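Local coordinates for mutual gliding motility protein C (Myxococcus xanthus DK 1622, PDB 7CY1) that probably acts as a roadblock-type adaptor in the polarity machinery that controls gliding motility and its reversals, working with other Mgl proteins, at residues Ala17-Val22 and Gly45-Tyr50; Met23-Ile28 and Gln56-Ala61; Val79-Arg84 and Val93-Ala98. One frame throughout, in Å; residues are numbered along the deposited sequence.

Contact 1: residues Ala17-Val22 and Gly45-Tyr50; sequences ALACSV and GAWVEY
Leu18 and Ala19, which both meet Trp47 of the helix, lie together opposite the single residue Ala95 of strand 90-97 and so form a classic beta bulge. The setting is that of a Roadblock/LC7-like domain, an antiparallel sheet with helix 44-61 laid over one face; here strand 17-22 runs at 33° to the helix segment, the axes 10.5 Å apart. Trp47 reaches back to the strand with the far corner of its six-membered ring. Its CH2 presents the ring edge to the carbonyl oxygen Leu18 O at 3.4 Å and lies 3.7 Å from Leu18 CB. Leu18 CG stands beside the backbone N (chi1 -54°), and this puts Leu18 CD1 against Ala46 CB at 3.9 Å. Ala19 lies beside both aromatics: its CB comes obliquely to the Tyr50 ring, 4.3 Å from CE2, and near the plane of the indole at its edge. Tyr50 also rests on Ala95, and Ala46 on Val79, which brings the neighbouring strands under the same helix. Ser21 OG, already hydrogen-bonded to Thr32 OG1, is linked to the helix by one water, 2.7 Å from Ser21 OG and 2.5 Å from Tyr50 OH.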
ATOM      1  N   ALA A  17     -10.389  11.743  -4.518  1.00 41.70           N
ATOM      2  CA  ALA A  17      -9.941  10.993  -5.717  1.00 41.09           C
ATOM      3  C   ALA A  17      -9.428  11.961  -6.783  1.00 39.70           C
ATOM      4  O   ALA A  17     -10.216  12.781  -7.219  1.00 42.26           O
ATOM      5  CB  ALA A  17     -11.068  10.142  -6.252  1.00 38.80           C
ATOM      6  N   LEU A  18      -8.163  11.828  -7.203  1.00 42.64           N
ATOM      7  CA  LEU A  18      -7.546  12.617  -8.301  1.00 42.54           C
ATOM      8  C   LEU A  18      -7.846  11.951  -9.647  1.00 42.76           C
ATOM      9  O   LEU A  18      -8.126  12.667 -10.641  1.00 38.18           O
ATOM     10  CB  LEU A  18      -6.030  12.685  -8.123  1.00 43.36           C
ATOM     11  CG  LEU A  18      -5.520  13.204  -6.781  1.00 49.20           C
ATOM     12  CD1 LEU A  18      -4.010  13.349  -6.823  1.00 50.78           C
ATOM     13  CD2 LEU A  18      -6.176  14.532  -6.431  1.00 53.69           C
ATOM     14  N   ALA A  19      -7.690  10.629  -9.706  1.00 39.30           N
ATOM     15  CA  ALA A  19      -7.690   9.887 -10.978  1.00 35.54           C
ATOM     16  C   ALA A  19      -7.813   8.402 -10.709  1.00 32.77           C
ATOM     17  O   ALA A  19      -7.288   7.935  -9.694  1.00 35.16           O
ATOM     18  CB  ALA A  19      -6.431  10.189 -11.756  1.00 36.50           C
ATOM     19  N   CYS A  20      -8.465   7.709 -11.628  1.00 30.99           N
ATOM     20  CA  CYS A  20      -8.470   6.237 -11.709  1.00 34.69           C
ATOM     21  C   CYS A  20      -8.079   5.834 -13.124  1.00 33.37           C
ATOM     22  O   CYS A  20      -8.633   6.403 -14.070  1.00 37.33           O
ATOM     23  CB  CYS A  20      -9.828   5.669 -11.336  1.00 37.36           C
ATOM     24  SG  CYS A  20      -9.724   3.903 -10.975  1.00 38.15           S
ATOM     25  N   SER A  21      -7.121   4.930 -13.268  1.00 31.84           N
ATOM     26  CA  SER A  21      -6.529   4.627 -14.588  1.00 32.25           C
ATOM     27  C   SER A  21      -6.313   3.144 -14.761  1.00 33.99           C
ATOM     28  O   SER A  21      -6.188   2.449 -13.733  1.00 34.02           O
ATOM     29  CB  SER A  21      -5.259   5.353 -14.731  1.00 33.53           C
ATOM     30  OG  SER A  21      -5.488   6.721 -14.439  1.00 37.09           O
ATOM     31  N   VAL A  22      -6.270   2.701 -16.019  1.00 33.52           N
ATOM     32  CA  VAL A  22      -5.724   1.374 -16.383  1.00 34.17           C
ATOM     33  C   VAL A  22      -4.367   1.618 -17.028  1.00 35.56           C
ATOM     34  O   VAL A  22      -4.284   2.477 -17.897  1.00 35.28           O
ATOM     35  CB  VAL A  22      -6.679   0.584 -17.294  1.00 34.67           C
ATOM     36  CG1 VAL A  22      -6.049  -0.711 -17.768  1.00 35.84           C
ATOM     37  CG2 VAL A  22      -8.000   0.303 -16.601  1.00 35.29           C
ATOM     38  N   GLY A  45       0.015  20.593  -5.857  1.00 41.90           N
ATOM     39  CA  GLY A  45       1.050  19.870  -5.090  1.00 40.57           C
ATOM     40  C   GLY A  45       0.880  18.368  -5.277  1.00 38.55           C
ATOM     41  O   GLY A  45       1.890  17.652  -5.492  1.00 39.66           O
ATOM     42  N   ALA A  46      -0.366  17.896  -5.237  1.00 38.12           N
ATOM     43  CA  ALA A  46      -0.709  16.454  -5.317  1.00 39.45           C
ATOM     44  C   ALA A  46      -0.373  15.931  -6.722  1.00 38.58           C
ATOM     45  O   ALA A  46       0.253  14.874  -6.822  1.00 39.52           O
ATOM     46  CB  ALA A  46      -2.152  16.243  -4.942  1.00 35.70           C
ATOM     47  N   TRP A  47      -0.709  16.694  -7.764  1.00 39.45           N
ATOM     48  CA  TRP A  47      -0.360  16.376  -9.176  1.00 38.43           C
ATOM     49  C   TRP A  47       1.151  16.262  -9.344  1.00 36.37           C
ATOM     50  O   TRP A  47       1.589  15.316  -9.973  1.00 36.71           O
ATOM     51  CB  TRP A  47      -0.953  17.425 -10.112  1.00 41.14           C
ATOM     52  CG  TRP A  47      -2.442  17.329 -10.181  1.00 42.98           C
ATOM     53  CD1 TRP A  47      -3.344  18.307  -9.883  1.00 47.33           C
ATOM     54  CD2 TRP A  47      -3.206  16.181 -10.575  1.00 45.71           C
ATOM     55  NE1 TRP A  47      -4.617  17.848 -10.076  1.00 46.18           N
ATOM     56  CE2 TRP A  47      -4.566  16.548 -10.502  1.00 48.47           C
ATOM     57  CE3 TRP A  47      -2.877  14.898 -11.013  1.00 50.00           C
ATOM     58  CZ2 TRP A  47      -5.596  15.670 -10.823  1.00 49.03           C
ATOM     59  CZ3 TRP A  47      -3.896  14.030 -11.334  1.00 51.15           C
ATOM     60  CH2 TRP A  47      -5.234  14.414 -11.247  1.00 51.50           C
ATOM     61  N   VAL A  48       1.932  17.184  -8.785  1.00 35.67           N
ATOM     62  CA  VAL A  48       3.411  17.087  -8.864  1.00 37.20           C
ATOM     63  C   VAL A  48       3.835  15.727  -8.289  1.00 39.80           C
ATOM     64  O   VAL A  48       4.566  15.003  -8.965  1.00 40.71           O
ATOM     65  CB  VAL A  48       4.099  18.262  -8.150  1.00 39.08           C
ATOM     66  CG1 VAL A  48       5.580  17.996  -7.923  1.00 39.43           C
ATOM     67  CG2 VAL A  48       3.892  19.552  -8.922  1.00 41.88           C
ATOM     68  N   GLU A  49       3.407  15.387  -7.073  1.00 40.78           N
ATOM     69  CA  GLU A  49       3.831  14.123  -6.409  1.00 41.16           C
ATOM     70  C   GLU A  49       3.265  12.923  -7.170  1.00 37.50           C
ATOM     71  O   GLU A  49       3.992  11.931  -7.274  1.00 37.39           O
ATOM     72  CB  GLU A  49       3.391  14.074  -4.955  1.00 45.02           C
ATOM     73  CG  GLU A  49       4.125  15.093  -4.119  1.00 49.01           C
ATOM     74  CD  GLU A  49       4.111  14.777  -2.637  1.00 55.82           C
ATOM     75  OE1 GLU A  49       3.255  13.976  -2.219  1.00 56.34           O
ATOM     76  OE2 GLU A  49       4.954  15.334  -1.912  1.00 63.45           O
ATOM     77  N   TYR A  50       2.058  13.033  -7.726  1.00 36.93           N
ATOM     78  CA  TYR A  50       1.449  11.966  -8.552  1.00 40.49           C
ATOM     79  C   TYR A  50       2.343  11.663  -9.766  1.00 44.05           C
ATOM     80  O   TYR A  50       2.594  10.484 -10.044  1.00 43.89           O
ATOM     81  CB  TYR A  50       0.031  12.325  -8.984  1.00 44.80           C
ATOM     82  CG  TYR A  50      -0.669  11.184  -9.683  1.00 55.64           C
ATOM     83  CD1 TYR A  50      -0.409   9.865  -9.336  1.00 58.68           C
ATOM     84  CD2 TYR A  50      -1.567  11.413 -10.709  1.00 60.83           C
ATOM     85  CE1 TYR A  50      -1.033   8.809  -9.975  1.00 62.78           C
ATOM     86  CE2 TYR A  50      -2.202  10.367 -11.359  1.00 63.01           C
ATOM     87  CZ  TYR A  50      -1.937   9.063 -10.985  1.00 61.50           C
ATOM     88  OH  TYR A  50      -2.558   8.027 -11.611  1.00 76.38           O
TER
HETATM   89  O   HOH W   1      -4.817   6.989 -11.835  1.00 40.91           O

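Contact 2: residues Met23-Ile28 and Gln56-Ala61; sequences MGFDGI and QLRNAA
Arg58, the first residue of 56-61 to meet the turn, lays its aliphatic part against Gly27, with Arg58 CD 3.4 Å from Gly27 CA. Bends at chi2 and chi3 (-131° and 49°) bring the guanidinium alongside Phe25. Its NH1 lies 3.0 Å from Phe25 O, but the angle is too poor for a hydrogen bond; the same nitrogen sits at the edge of the phenyl ring, 3.9 Å from Phe25 CD1, the two planes 73° apart. The charge is instead answered by a salt bridge from NH1 to Glu62. Next along the helix, Asn59 OD1 takes a weak hydrogen bond from Arg58 NH2 at 3.3 Å. What the helix grips here is the type I turn Gly24-Gly27, the tip of the hairpin between strands 17-24 and 29-34 in this roadblock-like fold. Asp26 OD1 adds an Asx turn to that tip, accepting from Ile28 N at 2.9 Å from above the carboxylate plane. Three residues after Arg58 comes Ala61, whose backbone oxygen meets the ring edge at Phe25 CE1, 3.3 Å away, while Ala61 CB lies 4.1 Å from that carbon. The phenyl ring also meets Phe91 and makes a cation-pi contact with Lys65.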
ATOM      1  N   MET A  23      -3.372   0.869 -16.578  1.00 33.84           N
ATOM      2  CA  MET A  23      -1.932   1.006 -16.870  1.00 38.76           C
ATOM      3  C   MET A  23      -1.431  -0.370 -17.317  1.00 38.72           C
ATOM      4  O   MET A  23      -1.876  -1.377 -16.728  1.00 38.04           O
ATOM      5  CB  MET A  23      -1.208   1.455 -15.597  1.00 44.28           C
ATOM      6  CG  MET A  23       0.266   1.714 -15.768  1.00 54.82           C
ATOM      7  SD  MET A  23       0.591   3.248 -16.667  1.00 70.76           S
ATOM      8  CE  MET A  23      -0.563   4.353 -15.842  1.00 65.60           C
ATOM      9  N   GLY A  24      -0.613  -0.428 -18.370  1.00 39.43           N
ATOM     10  CA  GLY A  24       0.109  -1.654 -18.758  1.00 39.57           C
ATOM     11  C   GLY A  24       1.390  -1.830 -17.964  1.00 39.18           C
ATOM     12  O   GLY A  24       1.960  -0.821 -17.525  1.00 39.51           O
ATOM     13  N   PHE A  25       1.858  -3.068 -17.796  1.00 42.83           N
ATOM     14  CA  PHE A  25       3.186  -3.371 -17.203  1.00 48.09           C
ATOM     15  C   PHE A  25       4.307  -2.966 -18.181  1.00 51.94           C
ATOM     16  O   PHE A  25       5.483  -2.833 -17.770  1.00 51.99           O
ATOM     17  CB  PHE A  25       3.249  -4.844 -16.797  1.00 51.19           C
ATOM     18  CG  PHE A  25       2.372  -5.189 -15.623  1.00 48.98           C
ATOM     19  CD1 PHE A  25       2.722  -4.783 -14.342  1.00 49.36           C
ATOM     20  CD2 PHE A  25       1.180  -5.880 -15.799  1.00 45.51           C
ATOM     21  CE1 PHE A  25       1.917  -5.101 -13.260  1.00 47.00           C
ATOM     22  CE2 PHE A  25       0.373  -6.189 -14.715  1.00 43.54           C
ATOM     23  CZ  PHE A  25       0.737  -5.787 -13.451  1.00 44.14           C
ATOM     24  N   ASP A  26       3.967  -2.737 -19.449  1.00 53.92           N
ATOM     25  CA  ASP A  26       4.896  -2.151 -20.455  1.00 59.69           C
ATOM     26  C   ASP A  26       5.119  -0.669 -20.135  1.00 58.19           C
ATOM     27  O   ASP A  26       5.944  -0.047 -20.799  1.00 65.70           O
ATOM     28  CB  ASP A  26       4.376  -2.343 -21.883  1.00 62.70           C
ATOM     29  CG  ASP A  26       3.047  -1.670 -22.194  1.00 64.89           C
ATOM     30  OD1 ASP A  26       2.496  -0.991 -21.304  1.00 68.25           O
ATOM     31  OD2 ASP A  26       2.573  -1.838 -23.328  1.00 68.19           O
ATOM     32  N   GLY A  27       4.380  -0.125 -19.169  1.00 56.87           N
ATOM     33  CA  GLY A  27       4.508   1.267 -18.708  1.00 55.55           C
ATOM     34  C   GLY A  27       3.666   2.234 -19.526  1.00 51.17           C
ATOM     35  O   GLY A  27       3.824   3.429 -19.327  1.00 49.99           O
ATOM     36  N   ILE A  28       2.781   1.756 -20.396  1.00 47.85           N
ATOM     37  CA  ILE A  28       1.939   2.661 -21.230  1.00 48.26           C
ATOM     38  C   ILE A  28       0.526   2.676 -20.652  1.00 44.34           C
ATOM     39  O   ILE A  28      -0.045   1.603 -20.481  1.00 43.41           O
ATOM     40  CB  ILE A  28       1.981   2.234 -22.704  1.00 49.87           C
ATOM     41  CG1 ILE A  28       3.355   2.538 -23.310  1.00 55.53           C
ATOM     42  CG2 ILE A  28       0.850   2.886 -23.487  1.00 49.93           C
ATOM     43  CD1 ILE A  28       3.868   1.449 -24.246  1.00 57.48           C
ATOM     44  N   GLN A  56       7.613   4.528  -9.811  1.00 52.74           N
ATOM     45  CA  GLN A  56       7.604   3.684  -8.591  1.00 50.10           C
ATOM     46  C   GLN A  56       6.336   2.817  -8.600  1.00 44.65           C
ATOM     47  O   GLN A  56       6.414   1.648  -8.200  1.00 43.42           O
ATOM     48  CB  GLN A  56       7.733   4.589  -7.363  1.00 58.52           C
ATOM     49  CG  GLN A  56       8.919   5.545  -7.417  1.00 64.12           C
ATOM     50  CD  GLN A  56      10.119   4.899  -8.062  1.00 71.08           C
ATOM     51  OE1 GLN A  56      10.562   5.332  -9.119  1.00 79.01           O
ATOM     52  NE2 GLN A  56      10.624   3.830  -7.458  1.00 71.52           N
ATOM     53  N   LEU A  57       5.212   3.362  -9.068  1.00 45.55           N
ATOM     54  CA  LEU A  57       3.914   2.645  -9.110  1.00 49.37           C
ATOM     55  C   LEU A  57       4.105   1.390  -9.956  1.00 49.10           C
ATOM     56  O   LEU A  57       3.833   0.297  -9.450  1.00 47.01           O
ATOM     57  CB  LEU A  57       2.817   3.551  -9.675  1.00 45.92           C
ATOM     58  CG  LEU A  57       2.387   4.654  -8.716  1.00 50.46           C
ATOM     59  CD1 LEU A  57       1.398   5.606  -9.358  1.00 51.74           C
ATOM     60  CD2 LEU A  57       1.785   4.055  -7.460  1.00 57.71           C
ATOM     61  N   ARG A  58       4.642   1.567 -11.157  1.00 50.49           N
ATOM     62  CA  ARG A  58       4.755   0.502 -12.178  1.00 53.03           C
ATOM     63  C   ARG A  58       5.681  -0.589 -11.622  1.00 52.27           C
ATOM     64  O   ARG A  58       5.406  -1.785 -11.846  1.00 49.28           O
ATOM     65  CB  ARG A  58       5.219   1.121 -13.501  1.00 58.21           C
ATOM     66  CG  ARG A  58       4.698   0.388 -14.731  1.00 67.58           C
ATOM     67  CD  ARG A  58       5.774   0.070 -15.761  1.00 73.17           C
ATOM     68  NE  ARG A  58       6.945  -0.552 -15.149  1.00 82.38           N
ATOM     69  CZ  ARG A  58       7.022  -1.817 -14.731  1.00 86.35           C
ATOM     70  NH1 ARG A  58       5.984  -2.632 -14.857  1.00 88.26           N
ATOM     71  NH2 ARG A  58       8.140  -2.260 -14.178  1.00 80.87           N
ATOM     72  N   ASN A  59       6.694  -0.197 -10.851  1.00 47.51           N
ATOM     73  CA  ASN A  59       7.669  -1.143 -10.253  1.00 47.27           C
ATOM     74  C   ASN A  59       6.976  -1.993  -9.185  1.00 47.11           C
ATOM     75  O   ASN A  59       7.059  -3.215  -9.282  1.00 49.10           O
ATOM     76  CB  ASN A  59       8.904  -0.398  -9.742  1.00 52.73           C
ATOM     77  CG  ASN A  59       9.714   0.209 -10.878  1.00 59.93           C
ATOM     78  OD1 ASN A  59       9.727  -0.312 -11.998  1.00 53.03           O
ATOM     79  ND2 ASN A  59      10.387   1.317 -10.608  1.00 62.83           N
ATOM     80  N   ALA A  60       6.304  -1.372  -8.217  1.00 43.66           N
ATOM     81  CA  ALA A  60       5.603  -2.067  -7.113  1.00 41.45           C
ATOM     82  C   ALA A  60       4.453  -2.927  -7.662  1.00 39.30           C
ATOM     83  O   ALA A  60       4.166  -3.986  -7.077  1.00 36.42           O
ATOM     84  CB  ALA A  60       5.096  -1.050  -6.123  1.00 42.40           C
ATOM     85  N   ALA A  61       3.797  -2.476  -8.731  1.00 36.66           N
ATOM     86  CA  ALA A  61       2.601  -3.123  -9.312  1.00 40.54           C
ATOM     87  C   ALA A  61       2.972  -4.501  -9.889  1.00 41.06           C
ATOM     88  O   ALA A  61       2.076  -5.368  -9.989  1.00 37.33           O
ATOM     89  CB  ALA A  61       1.993  -2.213 -10.352  1.00 42.36           C
TER

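Contact 3: residues Val79-Arg84 and Val93-Ala98; sequences VLTVMR and VLALHA
Leu80 and Leu96 form a hydrogen-bonded pair in the antiparallel hairpin of strands 79-85 and 90-97, at one side of the sheet of this roadblock-like domain. Leu80 N gives to Leu96 O at 2.8 Å, nearly straight at hydrogen (174°), and Leu96 N returns a bond of the same length to Leu80 O. Val82 and Leu94 repeat the reciprocal pattern two residues on. At the non-hydrogen-bonded positions CA-H...O contacts add to the pairing, Thr81 CA to Leu94 O being 3.0 Å.

Followed outward, Leu80 CB lies 4.2 Å from Leu96 CG. Chi1 of -43° sets Leu80 CG beside its own backbone N, and this turns the branch to the end of the partner strand, with CG 3.9 Å from Ala98 CA. Of the two methyls, CD1 reaches Ala98 O at 3.9 Å and CD2 brushes Ala98 CB at 4.5 Å. Phe102 of helix 102-118 and Arg106 of the second subunit also pack on this side chain. Cutting Leu80 back to an alanine is likely to leave a gap against Ala98 and take away a packing partner of Phe102.

On the face holding Thr81, Met83, Val93 and Ala95, Met83 and Val93 run side by side, CG to CG1 4.1 Å, under helix 44-61. Thr81 OG1, a polar atom on this face, hydrogen-bonds to Val74 O of strand 71-75. The backbone bonds thus fix the register, while both faces are almost wholly apolar, which suits a sheet covered by helices on its two sides.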
ATOM      1  N   VAL A  79      -0.100  12.227  -1.768  1.00 37.84           N
ATOM      2  CA  VAL A  79      -0.877  11.325  -2.668  1.00 38.72           C
ATOM      3  C   VAL A  79      -0.833   9.907  -2.110  1.00 35.82           C
ATOM      4  O   VAL A  79       0.251   9.450  -1.723  1.00 36.86           O
ATOM      5  CB  VAL A  79      -0.369  11.364  -4.121  1.00 39.66           C
ATOM      6  CG1 VAL A  79      -1.257  10.559  -5.047  1.00 37.10           C
ATOM      7  CG2 VAL A  79      -0.248  12.794  -4.628  1.00 43.10           C
ATOM      8  N   LEU A  80      -1.997   9.264  -2.116  1.00 34.87           N
ATOM      9  CA  LEU A  80      -2.200   7.840  -1.785  1.00 34.05           C
ATOM     10  C   LEU A  80      -2.606   7.166  -3.096  1.00 35.99           C
ATOM     11  O   LEU A  80      -3.276   7.841  -3.904  1.00 34.89           O
ATOM     12  CB  LEU A  80      -3.277   7.694  -0.706  1.00 33.98           C
ATOM     13  CG  LEU A  80      -3.214   8.684   0.453  1.00 36.42           C
ATOM     14  CD1 LEU A  80      -4.365   8.449   1.427  1.00 39.29           C
ATOM     15  CD2 LEU A  80      -1.874   8.606   1.179  1.00 39.66           C
ATOM     16  N   THR A  81      -2.109   5.954  -3.345  1.00 32.21           N
ATOM     17  CA  THR A  81      -2.508   5.117  -4.502  1.00 33.09           C
ATOM     18  C   THR A  81      -2.972   3.757  -3.984  1.00 34.92           C
ATOM     19  O   THR A  81      -2.516   3.338  -2.904  1.00 33.90           O
ATOM     20  CB  THR A  81      -1.405   5.003  -5.548  1.00 31.79           C
ATOM     21  OG1 THR A  81      -0.298   4.292  -5.006  1.00 31.64           O
ATOM     22  CG2 THR A  81      -0.938   6.354  -6.038  1.00 33.72           C
ATOM     23  N   VAL A  82      -3.900   3.143  -4.702  1.00 31.81           N
ATOM     24  CA  VAL A  82      -4.286   1.722  -4.522  1.00 32.74           C
ATOM     25  C   VAL A  82      -4.221   1.088  -5.905  1.00 32.87           C
ATOM     26  O   VAL A  82      -4.677   1.719  -6.861  1.00 28.34           O
ATOM     27  CB  VAL A  82      -5.706   1.572  -3.959  1.00 36.73           C
ATOM     28  CG1 VAL A  82      -5.901   0.172  -3.406  1.00 39.67           C
ATOM     29  CG2 VAL A  82      -6.030   2.628  -2.927  1.00 40.37           C
ATOM     30  N   MET A  83      -3.651  -0.100  -6.014  1.00 30.77           N
ATOM     31  CA  MET A  83      -3.541  -0.780  -7.310  1.00 32.64           C
ATOM     32  C   MET A  83      -4.023  -2.216  -7.149  1.00 31.47           C
ATOM     33  O   MET A  83      -3.738  -2.819  -6.094  1.00 33.06           O
ATOM     34  CB  MET A  83      -2.094  -0.729  -7.802  1.00 34.42           C
ATOM     35  CG  MET A  83      -1.554   0.681  -7.868  1.00 39.66           C
ATOM     36  SD  MET A  83       0.137   0.741  -8.476  1.00 40.96           S
ATOM     37  CE  MET A  83       1.010   0.416  -6.944  1.00 42.63           C
ATOM     38  N   ARG A  84      -4.689  -2.726  -8.186  1.00 33.99           N
ATOM     39  CA  ARG A  84      -5.200  -4.116  -8.300  1.00 36.19           C
ATOM     40  C   ARG A  84      -4.927  -4.631  -9.702  1.00 37.11           C
ATOM     41  O   ARG A  84      -4.898  -3.810 -10.624  1.00 35.57           O
ATOM     42  CB  ARG A  84      -6.704  -4.167  -8.037  1.00 37.37           C
ATOM     43  CG  ARG A  84      -7.019  -4.121  -6.554  1.00 38.54           C
ATOM     44  CD  ARG A  84      -8.466  -4.437  -6.254  1.00 40.83           C
ATOM     45  NE  ARG A  84      -8.520  -4.627  -4.806  1.00 41.29           N
ATOM     46  CZ  ARG A  84      -8.391  -5.794  -4.188  1.00 37.89           C
ATOM     47  NH1 ARG A  84      -8.248  -6.916  -4.875  1.00 41.55           N
ATOM     48  NH2 ARG A  84      -8.405  -5.832  -2.875  1.00 41.59           N
ATOM     49  N   VAL A  93      -5.196   1.658 -11.204  1.00 31.58           N
ATOM     50  CA  VAL A  93      -4.535   2.597 -10.256  1.00 34.12           C
ATOM     51  C   VAL A  93      -5.550   3.663  -9.877  1.00 35.21           C
ATOM     52  O   VAL A  93      -5.980   4.397 -10.793  1.00 33.37           O
ATOM     53  CB  VAL A  93      -3.327   3.323 -10.876  1.00 35.32           C
ATOM     54  CG1 VAL A  93      -2.621   4.168  -9.835  1.00 35.35           C
ATOM     55  CG2 VAL A  93      -2.376   2.379 -11.568  1.00 39.45           C
ATOM     56  N   LEU A  94      -5.819   3.792  -8.583  1.00 33.30           N
ATOM     57  CA  LEU A  94      -6.576   4.909  -7.988  1.00 30.81           C
ATOM     58  C   LEU A  94      -5.586   5.793  -7.229  1.00 31.25           C
ATOM     59  O   LEU A  94      -4.881   5.259  -6.370  1.00 29.03           O
ATOM     60  CB  LEU A  94      -7.634   4.337  -7.052  1.00 31.27           C
ATOM     61  CG  LEU A  94      -8.355   5.376  -6.199  1.00 33.07           C
ATOM     62  CD1 LEU A  94      -9.017   6.432  -7.067  1.00 35.57           C
ATOM     63  CD2 LEU A  94      -9.365   4.695  -5.306  1.00 38.00           C
ATOM     64  N   ALA A  95      -5.506   7.082  -7.577  1.00 30.02           N
ATOM     65  CA  ALA A  95      -4.728   8.103  -6.843  1.00 32.04           C
ATOM     66  C   ALA A  95      -5.706   9.024  -6.114  1.00 33.65           C
ATOM     67  O   ALA A  95      -6.694   9.456  -6.742  1.00 33.48           O
ATOM     68  CB  ALA A  95      -3.841   8.879  -7.782  1.00 33.49           C
ATOM     69  N   LEU A  96      -5.463   9.306  -4.837  1.00 35.68           N
ATOM     70  CA  LEU A  96      -6.281  10.295  -4.102  1.00 38.48           C
ATOM     71  C   LEU A  96      -5.379  11.180  -3.250  1.00 42.39           C
ATOM     72  O   LEU A  96      -4.196  10.821  -3.001  1.00 35.92           O
ATOM     73  CB  LEU A  96      -7.411   9.622  -3.309  1.00 45.45           C
ATOM     74  CG  LEU A  96      -7.059   8.463  -2.380  1.00 46.10           C
ATOM     75  CD1 LEU A  96      -8.107   8.339  -1.286  1.00 47.70           C
ATOM     76  CD2 LEU A  96      -6.963   7.154  -3.133  1.00 44.50           C
ATOM     77  N   HIS A  97      -5.898  12.367  -2.942  1.00 42.51           N
ATOM     78  CA  HIS A  97      -5.241  13.371  -2.079  1.00 45.28           C
ATOM     79  C   HIS A  97      -5.078  12.730  -0.700  1.00 41.69           C
ATOM     80  O   HIS A  97      -5.968  11.940  -0.326  1.00 40.79           O
ATOM     81  CB  HIS A  97      -6.061  14.673  -2.078  1.00 50.98           C
ATOM     82  CG  HIS A  97      -5.377  15.738  -1.309  1.00 60.80           C
ATOM     83  ND1 HIS A  97      -5.592  15.916   0.040  1.00 67.64           N
ATOM     84  CD2 HIS A  97      -4.427  16.626  -1.674  1.00 66.94           C
ATOM     85  CE1 HIS A  97      -4.809  16.883   0.476  1.00 68.46           C
ATOM     86  NE2 HIS A  97      -4.090  17.341  -0.558  1.00 71.46           N
ATOM     87  N   ALA A  98      -4.012  13.060   0.026  1.00 43.46           N
ATOM     88  CA  ALA A  98      -3.682  12.459   1.344  1.00 48.86           C
ATOM     89  C   ALA A  98      -4.832  12.658   2.350  1.00 53.03           C
ATOM     90  O   ALA A  98      -4.950  11.811   3.256  1.00 54.51           O
ATOM     91  CB  ALA A  98      -2.381  13.022   1.870  1.00 50.76           C
TER

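Contacts 1 and 3 are buried and lie side by side, because strands 17-24 and 90-97 are neighbours in one sheet: Ser21 N lies 2.8 Å from Val93 O. Contact 2 joins the same strand and helix as contact 1, about 15 Å away between centres, but at a partly exposed hairpin tip. Contact 3 is strand pairing by backbone hydrogen bonds; contact 1 is helix-on-sheet packing of apolar and aromatic groups with one water bridge; contact 2 sets a bent arginine against a glycine and a phenyl edge against a helix carbonyl, without hydrogen bonds between its segments. Leu57, on the helix of contact 2 but not touching its turn, packs on Tyr50, Thr81 and Met83 of the other two.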